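Local atomic coordinates of putative alpha-L-fucosidase (Bacteroides thetaiotaomicron, PDB entry 4H41), a protein that probably hydrolyses alpha-L-fucosidic bonds of host glycans as a TIM-barrel glycoside hydrolase. Residues B[274-278]-B[311-317]; B[285-290]-B[323-329]. All blocks are in the same frame, centred on the assembly; numbering follows the deposited sequence.

Interaction 1. Residues B[274-278]-B[311-317]; sequences AESFD and FEFSHFM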
ATOM      1  N   ALA B 274      17.619  -1.988 -13.413  1.00 15.14           N
ATOM      2  CA  ALA B 274      17.397  -0.781 -12.635  1.00 14.98           C
ATOM      3  C   ALA B 274      15.999  -0.794 -12.069  1.00 20.68           C
ATOM      4  O   ALA B 274      15.046  -0.505 -12.777  1.00 24.27           O
ATOM      5  CB  ALA B 274      17.620   0.457 -13.486  1.00 16.97           C
ATOM      6  N   GLU B 275      15.875  -1.187 -10.811  1.00 16.11           N
ATOM      7  CA  GLU B 275      14.576  -1.281 -10.144  1.00 17.05           C
ATOM      8  C   GLU B 275      13.910   0.087 -10.067  1.00 17.75           C
ATOM      9  O   GLU B 275      14.517   1.045  -9.579  1.00 16.29           O
ATOM     10  CB  GLU B 275      14.746  -1.872  -8.767  1.00 18.86           C
ATOM     11  CG  GLU B 275      15.230  -3.312  -8.838  1.00 24.81           C
ATOM     12  CD  GLU B 275      15.448  -3.990  -7.500  1.00 31.30           C
ATOM     13  OE1 GLU B 275      15.557  -3.266  -6.482  1.00 26.34           O
ATOM     14  OE2 GLU B 275      15.339  -5.240  -7.452  1.00 30.71           O
ATOM     15  N   SER B 276      12.647   0.170 -10.515  1.00 15.08           N
ATOM     16  CA  SER B 276      11.902   1.427 -10.525  1.00 12.74           C
ATOM     17  C   SER B 276      10.873   1.492  -9.407  1.00 15.39           C
ATOM     18  O   SER B 276      10.045   2.425  -9.356  1.00 12.65           O
ATOM     19  CB  SER B 276      11.307   1.652 -11.913  1.00 12.48           C
ATOM     20  OG  SER B 276      10.635   0.517 -12.397  1.00 14.05           O
ATOM     21  N   PHE B 277      11.007   0.582  -8.412  1.00 15.93           N
ATOM     22  CA  PHE B 277      10.214   0.573  -7.188  1.00 16.12           C
ATOM     23  C   PHE B 277      11.152   0.879  -6.023  1.00 17.82           C
ATOM     24  O   PHE B 277      12.368   0.667  -6.143  1.00 16.07           O
ATOM     25  CB  PHE B 277       9.477  -0.742  -6.989  1.00 16.05           C
ATOM     26  CG  PHE B 277      10.378  -1.940  -6.874  1.00 14.50           C
ATOM     27  CD1 PHE B 277      10.833  -2.594  -8.006  1.00 16.77           C
ATOM     28  CD2 PHE B 277      10.856  -2.356  -5.636  1.00 15.18           C
ATOM     29  CE1 PHE B 277      11.692  -3.684  -7.901  1.00 19.34           C
ATOM     30  CE2 PHE B 277      11.699  -3.457  -5.537  1.00 18.22           C
ATOM     31  CZ  PHE B 277      12.073  -4.141  -6.674  1.00 17.66           C
ATOM     32  N   ASP B 278      10.608   1.381  -4.910  1.00 15.46           N
ATOM     33  CA  ASP B 278      11.401   1.790  -3.782  1.00 13.38           C
ATOM     34  C   ASP B 278      11.534   0.675  -2.733  1.00 20.16           C
ATOM     35  O   ASP B 278      10.562   0.256  -2.160  1.00 20.37           O
ATOM     36  CB  ASP B 278      10.767   3.063  -3.149  1.00 16.15           C
ATOM     37  CG  ASP B 278      11.795   3.944  -2.484  1.00 24.14           C
ATOM     38  OD1 ASP B 278      12.531   3.426  -1.617  1.00 25.33           O
ATOM     39  OD2 ASP B 278      11.893   5.180  -2.861  1.00 22.65           O
ATOM     40  N   PHE B 311      12.719  -3.609 -13.749  1.00 15.30           N
ATOM     41  CA  PHE B 311      11.557  -4.193 -13.078  1.00 14.28           C
ATOM     42  C   PHE B 311      10.928  -2.979 -12.377  1.00 17.97           C
ATOM     43  O   PHE B 311      11.501  -2.490 -11.407  1.00 14.95           O
ATOM     44  CB  PHE B 311      11.910  -5.312 -12.107  1.00 15.74           C
ATOM     45  CG  PHE B 311      10.672  -6.009 -11.597  1.00 16.62           C
ATOM     46  CD1 PHE B 311       9.924  -5.462 -10.569  1.00 16.62           C
ATOM     47  CD2 PHE B 311      10.160  -7.116 -12.262  1.00 17.76           C
ATOM     48  CE1 PHE B 311       8.718  -6.014 -10.186  1.00 17.16           C
ATOM     49  CE2 PHE B 311       8.956  -7.689 -11.865  1.00 19.54           C
ATOM     50  CZ  PHE B 311       8.246  -7.139 -10.821  1.00 17.57           C
ATOM     51  N   GLU B 312       9.798  -2.440 -12.839  1.00 15.59           N
ATOM     52  CA  GLU B 312       8.967  -2.884 -13.956  1.00 14.32           C
ATOM     53  C   GLU B 312       8.198  -1.696 -14.466  1.00 15.72           C
ATOM     54  O   GLU B 312       7.600  -0.981 -13.659  1.00 16.80           O
ATOM     55  CB  GLU B 312       7.997  -3.988 -13.491  1.00 16.62           C
ATOM     56  CG  GLU B 312       7.258  -4.666 -14.633  1.00 22.84           C
ATOM     57  CD  GLU B 312       5.736  -4.653 -14.614  1.00 23.52           C
ATOM     58  OE1 GLU B 312       5.162  -3.815 -13.889  1.00 20.66           O
ATOM     59  OE2 GLU B 312       5.115  -5.457 -15.348  1.00 20.43           O
ATOM     60  N   PHE B 313       8.200  -1.482 -15.752  1.00 14.03           N
ATOM     61  CA  PHE B 313       7.559  -0.291 -16.311  1.00 13.59           C
ATOM     62  C   PHE B 313       6.078  -0.184 -15.985  1.00 17.51           C
ATOM     63  O   PHE B 313       5.645   0.888 -15.524  1.00 13.08           O
ATOM     64  CB  PHE B 313       7.747  -0.239 -17.813  1.00 13.43           C
ATOM     65  CG  PHE B 313       7.124   0.954 -18.476  1.00 13.58           C
ATOM     66  CD1 PHE B 313       5.815   0.906 -18.939  1.00 15.23           C
ATOM     67  CD2 PHE B 313       7.853   2.108 -18.687  1.00 14.91           C
ATOM     68  CE1 PHE B 313       5.226   2.021 -19.530  1.00 16.35           C
ATOM     69  CE2 PHE B 313       7.250   3.232 -19.251  1.00 17.69           C
ATOM     70  CZ  PHE B 313       5.946   3.172 -19.687  1.00 15.99           C
ATOM     71  N   SER B 314       5.296  -1.226 -16.283  1.00 16.10           N
ATOM     72  CA  SER B 314       3.824  -1.132 -16.171  1.00 15.40           C
ATOM     73  C   SER B 314       3.315  -0.676 -14.795  1.00 17.24           C
ATOM     74  O   SER B 314       2.314   0.025 -14.739  1.00 17.15           O
ATOM     75  CB  SER B 314       3.154  -2.422 -16.579  1.00 16.29           C
ATOM     76  OG  SER B 314       3.517  -2.681 -17.933  1.00 18.69           O
ATOM     77  N   HIS B 315       3.908  -1.157 -13.712  1.00 13.33           N
ATOM     78  CA  HIS B 315       3.492  -0.739 -12.379  1.00 12.86           C
ATOM     79  C   HIS B 315       4.193   0.504 -11.905  1.00 14.64           C
ATOM     80  O   HIS B 315       3.597   1.313 -11.157  1.00 13.99           O
ATOM     81  CB  HIS B 315       3.779  -1.845 -11.355  1.00 12.42           C
ATOM     82  CG  HIS B 315       2.826  -3.001 -11.404  1.00 15.53           C
ATOM     83  ND1 HIS B 315       2.969  -4.014 -12.319  1.00 16.63           N
ATOM     84  CD2 HIS B 315       1.756  -3.276 -10.623  1.00 17.37           C
ATOM     85  CE1 HIS B 315       1.987  -4.872 -12.073  1.00 15.62           C
ATOM     86  NE2 HIS B 315       1.269  -4.483 -11.031  1.00 16.29           N
ATOM     87  N   PHE B 316       5.495   0.613 -12.195  1.00 12.97           N
ATOM     88  CA  PHE B 316       6.305   1.620 -11.534  1.00 12.08           C
ATOM     89  C   PHE B 316       6.720   2.829 -12.358  1.00 16.53           C
ATOM     90  O   PHE B 316       7.147   3.799 -11.746  1.00 14.92           O
ATOM     91  CB  PHE B 316       7.512   0.958 -10.882  1.00 11.85           C
ATOM     92  CG  PHE B 316       7.056  -0.121  -9.920  1.00 11.44           C
ATOM     93  CD1 PHE B 316       6.375   0.206  -8.760  1.00 12.72           C
ATOM     94  CD2 PHE B 316       7.270  -1.465 -10.197  1.00 14.24           C
ATOM     95  CE1 PHE B 316       5.931  -0.780  -7.875  1.00 12.66           C
ATOM     96  CE2 PHE B 316       6.841  -2.456  -9.293  1.00 15.62           C
ATOM     97  CZ  PHE B 316       6.139  -2.103  -8.167  1.00 14.74           C
HETATM   98  N   MSE B 317       6.554   2.828 -13.683  1.00 13.49           N
HETATM   99  CA  MSE B 317       6.863   3.991 -14.509  1.00 12.72           C
HETATM  100  C   MSE B 317       5.777   4.356 -15.475  1.00 18.10           C
HETATM  101  O   MSE B 317       5.935   5.325 -16.195  1.00 19.43           O
HETATM  102  CB  MSE B 317       8.166   3.767 -15.298  1.00 14.04           C
HETATM  103  CG  MSE B 317       9.312   3.410 -14.461  1.00 18.11           C
HETATM  104 SE   MSE B 317      10.966   3.233 -15.561  0.75 23.57          SE
HETATM  105  CE  MSE B 317      11.037   5.068 -16.253  1.00 20.57           C
TER
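Phe277 drives its side chain between Phe316 and Phe311, and three of its atoms, CB, CD1 and CE1, make the contacts. Its CB sits over the centre of the Phe316 ring, 3.5 Å from the centroid and 7° off the normal, a CH-pi contact; CB of His315 covers the opposite face, so the ring is held between two methylenes. CG lies between the backbone N and the carbonyl carbon (chi1 61°), a turn that carries the Phe277 ring to Phe311. There CD1 brings the ring edge to Phe311 O at 3.5 Å, and CE1 reaches Phe311 CD1 at 3.7 Å. These two rings meet obliquely, their planes at 89°, and with Phe316 they form an aromatic cluster.

Beside it the backbones are joined directly. Ser276 N donates an almost straight hydrogen bond to Phe311 O (3.0 Å), while Glu312 N gives Ser276 OG a weak, bent one. That hydroxyl is also hydrogen-bonded to Thr310, and CB of Ser276 packs on CG of Met317, a selenomethionine, at 3.7 Å. Glu312, preceded by a cis peptide, N-caps helix 313-316: its OE1 takes His315 N at 2.9 Å and His315 ND1 at 2.7 Å from opposite faces of the carboxylate plane, which, with the bond of NE2 to Pro47 O, holds the imidazole in its rotation.

The contact joins the loop after strand 269-273 to short helix 313-316 after strand 307-310, at the C-terminal ends of the seventh and eighth strands, where TIM barrels carry their active sites. Helix 53-65 packs against Phe313 and Ser314, helix 324-337 against Met317.

Interaction 2. Residues B[285-290]-B[323-329]; sequences FLPIKF and YLQAGHL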
ATOM      1  N   PHE B 285       5.540  -2.825  -2.736  1.00 13.80           N
ATOM      2  CA  PHE B 285       6.420  -1.719  -3.117  1.00 13.54           C
ATOM      3  C   PHE B 285       5.673  -0.725  -3.952  1.00 15.34           C
ATOM      4  O   PHE B 285       4.752  -1.106  -4.666  1.00 14.56           O
ATOM      5  CB  PHE B 285       7.610  -2.238  -3.965  1.00 15.99           C
ATOM      6  CG  PHE B 285       8.372  -3.394  -3.366  1.00 17.60           C
ATOM      7  CD1 PHE B 285       9.435  -3.174  -2.504  1.00 18.15           C
ATOM      8  CD2 PHE B 285       8.065  -4.701  -3.715  1.00 21.68           C
ATOM      9  CE1 PHE B 285      10.140  -4.253  -1.948  1.00 19.80           C
ATOM     10  CE2 PHE B 285       8.768  -5.770  -3.165  1.00 25.85           C
ATOM     11  CZ  PHE B 285       9.823  -5.533  -2.311  1.00 22.87           C
ATOM     12  N   LEU B 286       6.084   0.545  -3.879  1.00 12.85           N
ATOM     13  CA  LEU B 286       5.541   1.620  -4.702  1.00 12.69           C
ATOM     14  C   LEU B 286       6.664   2.238  -5.519  1.00 14.48           C
ATOM     15  O   LEU B 286       7.834   1.868  -5.335  1.00 12.69           O
ATOM     16  CB  LEU B 286       4.837   2.657  -3.803  1.00 12.34           C
ATOM     17  CG  LEU B 286       3.504   2.173  -3.258  1.00 15.14           C
ATOM     18  CD1 LEU B 286       2.987   3.169  -2.238  1.00 15.25           C
ATOM     19  CD2 LEU B 286       2.497   1.971  -4.352  1.00 19.42           C
ATOM     20  N   PRO B 287       6.311   3.101  -6.501  1.00 11.97           N
ATOM     21  CA  PRO B 287       7.358   3.672  -7.353  1.00 11.76           C
ATOM     22  C   PRO B 287       8.493   4.362  -6.593  1.00 14.03           C
ATOM     23  O   PRO B 287       8.306   5.003  -5.533  1.00 12.17           O
ATOM     24  CB  PRO B 287       6.585   4.657  -8.224  1.00 12.42           C
ATOM     25  CG  PRO B 287       5.186   4.053  -8.289  1.00 15.86           C
ATOM     26  CD  PRO B 287       4.967   3.540  -6.948  1.00 12.64           C
ATOM     27  N   ILE B 288       9.701   4.234  -7.162  1.00 14.48           N
ATOM     28  CA  ILE B 288      10.902   4.829  -6.589  1.00 12.98           C
ATOM     29  C   ILE B 288      10.922   6.343  -6.749  1.00 17.38           C
ATOM     30  O   ILE B 288      10.364   6.911  -7.685  1.00 17.07           O
ATOM     31  CB  ILE B 288      12.166   4.174  -7.241  1.00 13.25           C
ATOM     32  CG1 ILE B 288      13.401   4.320  -6.352  1.00 13.89           C
ATOM     33  CG2 ILE B 288      12.430   4.710  -8.635  1.00 14.97           C
ATOM     34  CD1 ILE B 288      14.587   3.469  -6.826  1.00 16.64           C
ATOM     35  N   LYS B 289      11.636   6.999  -5.836  1.00 17.63           N
ATOM     36  CA  LYS B 289      11.996   8.396  -5.967  1.00 15.84           C
ATOM     37  C   LYS B 289      12.920   8.554  -7.211  1.00 17.49           C
ATOM     38  O   LYS B 289      13.938   7.865  -7.329  1.00 13.89           O
ATOM     39  CB  LYS B 289      12.721   8.888  -4.691  1.00 15.27           C
ATOM     40  CG  LYS B 289      13.281  10.291  -4.823  1.00 17.91           C
ATOM     41  CD  LYS B 289      13.973  10.774  -3.542  1.00 19.89           C
ATOM     42  CE  LYS B 289      13.056  11.050  -2.409  1.00 29.04           C
ATOM     43  NZ  LYS B 289      13.802  11.740  -1.306  1.00 22.16           N
ATOM     44  N   PHE B 290      12.536   9.428  -8.138  1.00 15.55           N
ATOM     45  CA  PHE B 290      13.297   9.647  -9.360  1.00 15.53           C
ATOM     46  C   PHE B 290      14.810   9.803  -9.107  1.00 15.32           C
ATOM     47  O   PHE B 290      15.615   9.164  -9.788  1.00 15.47           O
ATOM     48  CB  PHE B 290      12.797  10.886 -10.108  1.00 17.39           C
ATOM     49  CG  PHE B 290      13.709  11.205 -11.272  1.00 19.06           C
ATOM     50  CD1 PHE B 290      13.897  10.290 -12.301  1.00 21.38           C
ATOM     51  CD2 PHE B 290      14.502  12.335 -11.253  1.00 21.90           C
ATOM     52  CE1 PHE B 290      14.801  10.558 -13.336  1.00 22.65           C
ATOM     53  CE2 PHE B 290      15.441  12.571 -12.259  1.00 24.13           C
ATOM     54  CZ  PHE B 290      15.549  11.700 -13.308  1.00 21.45           C
ATOM     55  N   TYR B 323      -0.548   3.091  -9.487  1.00 12.86           N
ATOM     56  CA  TYR B 323       0.317   3.855  -8.622  1.00 11.69           C
ATOM     57  C   TYR B 323       0.612   5.140  -9.367  1.00 16.31           C
ATOM     58  O   TYR B 323       1.488   5.165 -10.233  1.00 15.83           O
ATOM     59  CB  TYR B 323       1.621   3.086  -8.293  1.00 11.07           C
ATOM     60  CG  TYR B 323       1.424   1.678  -7.777  1.00 13.18           C
ATOM     61  CD1 TYR B 323       0.301   1.338  -7.004  1.00 15.63           C
ATOM     62  CD2 TYR B 323       2.389   0.701  -7.983  1.00 14.17           C
ATOM     63  CE1 TYR B 323       0.170   0.075  -6.446  1.00 15.36           C
ATOM     64  CE2 TYR B 323       2.239  -0.586  -7.470  1.00 14.14           C
ATOM     65  CZ  TYR B 323       1.129  -0.895  -6.703  1.00 14.32           C
ATOM     66  OH  TYR B 323       0.946  -2.158  -6.195  1.00 15.80           O
ATOM     67  N   LEU B 324      -0.103   6.212  -9.036  1.00 15.57           N
ATOM     68  CA  LEU B 324      -0.017   7.476  -9.786  1.00 15.18           C
ATOM     69  C   LEU B 324       1.350   8.138  -9.645  1.00 16.63           C
ATOM     70  O   LEU B 324       1.706   8.957 -10.488  1.00 15.15           O
ATOM     71  CB  LEU B 324      -1.130   8.444  -9.412  1.00 15.08           C
ATOM     72  CG  LEU B 324      -2.572   7.909  -9.638  1.00 20.17           C
ATOM     73  CD1 LEU B 324      -3.587   8.979  -9.275  1.00 23.09           C
ATOM     74  CD2 LEU B 324      -2.772   7.475 -11.066  1.00 23.58           C
ATOM     75  N   GLN B 325       2.156   7.704  -8.671  1.00 11.92           N
ATOM     76  CA  GLN B 325       3.546   8.167  -8.521  1.00 12.73           C
ATOM     77  C   GLN B 325       4.385   7.710  -9.716  1.00 15.01           C
ATOM     78  O   GLN B 325       5.419   8.307 -10.012  1.00 13.72           O
ATOM     79  CB  GLN B 325       4.192   7.651  -7.204  1.00 12.52           C
ATOM     80  CG  GLN B 325       3.339   7.855  -5.937  1.00 16.43           C
ATOM     81  CD  GLN B 325       2.406   6.698  -5.622  1.00 20.89           C
ATOM     82  OE1 GLN B 325       1.953   5.965  -6.518  1.00 16.65           O
ATOM     83  NE2 GLN B 325       2.108   6.487  -4.360  1.00 15.26           N
ATOM     84  N   ALA B 326       3.946   6.643 -10.390  1.00 14.28           N
ATOM     85  CA  ALA B 326       4.580   6.100 -11.590  1.00 13.11           C
ATOM     86  C   ALA B 326       4.449   7.044 -12.781  1.00 16.82           C
ATOM     87  O   ALA B 326       5.436   7.258 -13.471  1.00 15.21           O
ATOM     88  CB  ALA B 326       3.985   4.751 -11.953  1.00 13.39           C
ATOM     89  N   GLY B 327       3.279   7.597 -13.004  1.00 12.59           N
ATOM     90  CA  GLY B 327       3.071   8.565 -14.091  1.00 12.74           C
ATOM     91  C   GLY B 327       3.921   9.797 -13.893  1.00 15.37           C
ATOM     92  O   GLY B 327       4.502  10.310 -14.841  1.00 15.68           O
ATOM     93  N   HIS B 328       4.040  10.256 -12.643  1.00 13.16           N
ATOM     94  CA  HIS B 328       4.900  11.374 -12.332  1.00 12.83           C
ATOM     95  C   HIS B 328       6.369  10.983 -12.532  1.00 15.83           C
ATOM     96  O   HIS B 328       7.141  11.775 -13.072  1.00 15.68           O
ATOM     97  CB  HIS B 328       4.631  11.866 -10.905  1.00 13.24           C
ATOM     98  CG  HIS B 328       3.266  12.466 -10.748  1.00 15.49           C
ATOM     99  ND1 HIS B 328       2.858  13.536 -11.535  1.00 18.16           N
ATOM    100  CD2 HIS B 328       2.251  12.131  -9.913  1.00 16.77           C
ATOM    101  CE1 HIS B 328       1.626  13.840 -11.139  1.00 17.84           C
ATOM    102  NE2 HIS B 328       1.185  12.961 -10.213  1.00 16.57           N
ATOM    103  N   LEU B 329       6.759   9.763 -12.156  1.00 16.56           N
ATOM    104  CA  LEU B 329       8.128   9.276 -12.396  1.00 15.91           C
ATOM    105  C   LEU B 329       8.456   9.319 -13.896  1.00 17.20           C
ATOM    106  O   LEU B 329       9.546   9.729 -14.288  1.00 14.23           O
ATOM    107  CB  LEU B 329       8.314   7.857 -11.891  1.00 14.83           C
ATOM    108  CG  LEU B 329       9.730   7.238 -12.081  1.00 16.47           C
ATOM    109  CD1 LEU B 329      10.820   8.122 -11.550  1.00 17.29           C
ATOM    110  CD2 LEU B 329       9.812   5.905 -11.313  1.00 12.97           C
TER
HETATM  111  O   HOH W   1       3.446  -3.263  -5.580  1.00 14.90           O
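Leu286 and Tyr323 cross at about a right angle, with CD2 of the leucine placed squarely over the phenol ring. The methyl carbon stands 3.5 Å from the ring centroid and 12° off the normal, a CH-pi contact. Tyr323 has CG anti to its carbonyl carbon (chi1 -52°), which directs the ring to Leu286 and its OH toward the backbone of Phe285. A water spans the remaining distance, donating to Phe285 O at 2.7 Å and hydrogen-bonded to Tyr323 OH at 2.8 Å.

Pro287 wedges its ring into the start of helix 324-337, the last helix outside the barrel, and so packs the end of the loop before helix 290-302 onto its first turns. Its CD meets Tyr323 CB at 3.6 Å, and its CG lies against Ala326 CB at 3.9 Å and beside Gln325 CB. Further along, Leu329 divides its branches: CD1 approaches the edge of the Phe290 ring and touches Phe290 CB at 3.7 Å, whereas CD2 rests on Ile288 CG2. The contact lies at a subunit interface: Asn50 of the second subunit hydrogen-bonds to Phe290 N and Ile288 O, and Gln325 of the third packs on Tyr323.

A leucine in place of Tyr323 would probably leave the bridging water without its phenol mate and Leu286 CD2 without an aromatic face. With no direct hydrogen bond between the segments, cohesion depends on the fit of buried apolar groups, and a water supplies a polar link from the loop to Tyr323.

How the interactions relate
Both interactions tie the loop between strand 269-273 and helix 290-302 to the chain that follows strand 307-310, and both are buried. Interaction 1 lies deeper, its centre about 10 Å from that of the chain, at the ends of two barrel strands; interaction 2, about 17 Å out, reaches the outer helix 324-337 and is flanked by other subunits. Direct backbone bonds and an aromatic cluster mark the first, apolar packing, a CH-pi contact and a bridging water the second. The two touch within the same loop: probable hydrogen bonds join Ser276 O to Ile288 N and Asp278 N to Leu286 O, while Phe316 O packs on Ala326 and Leu329.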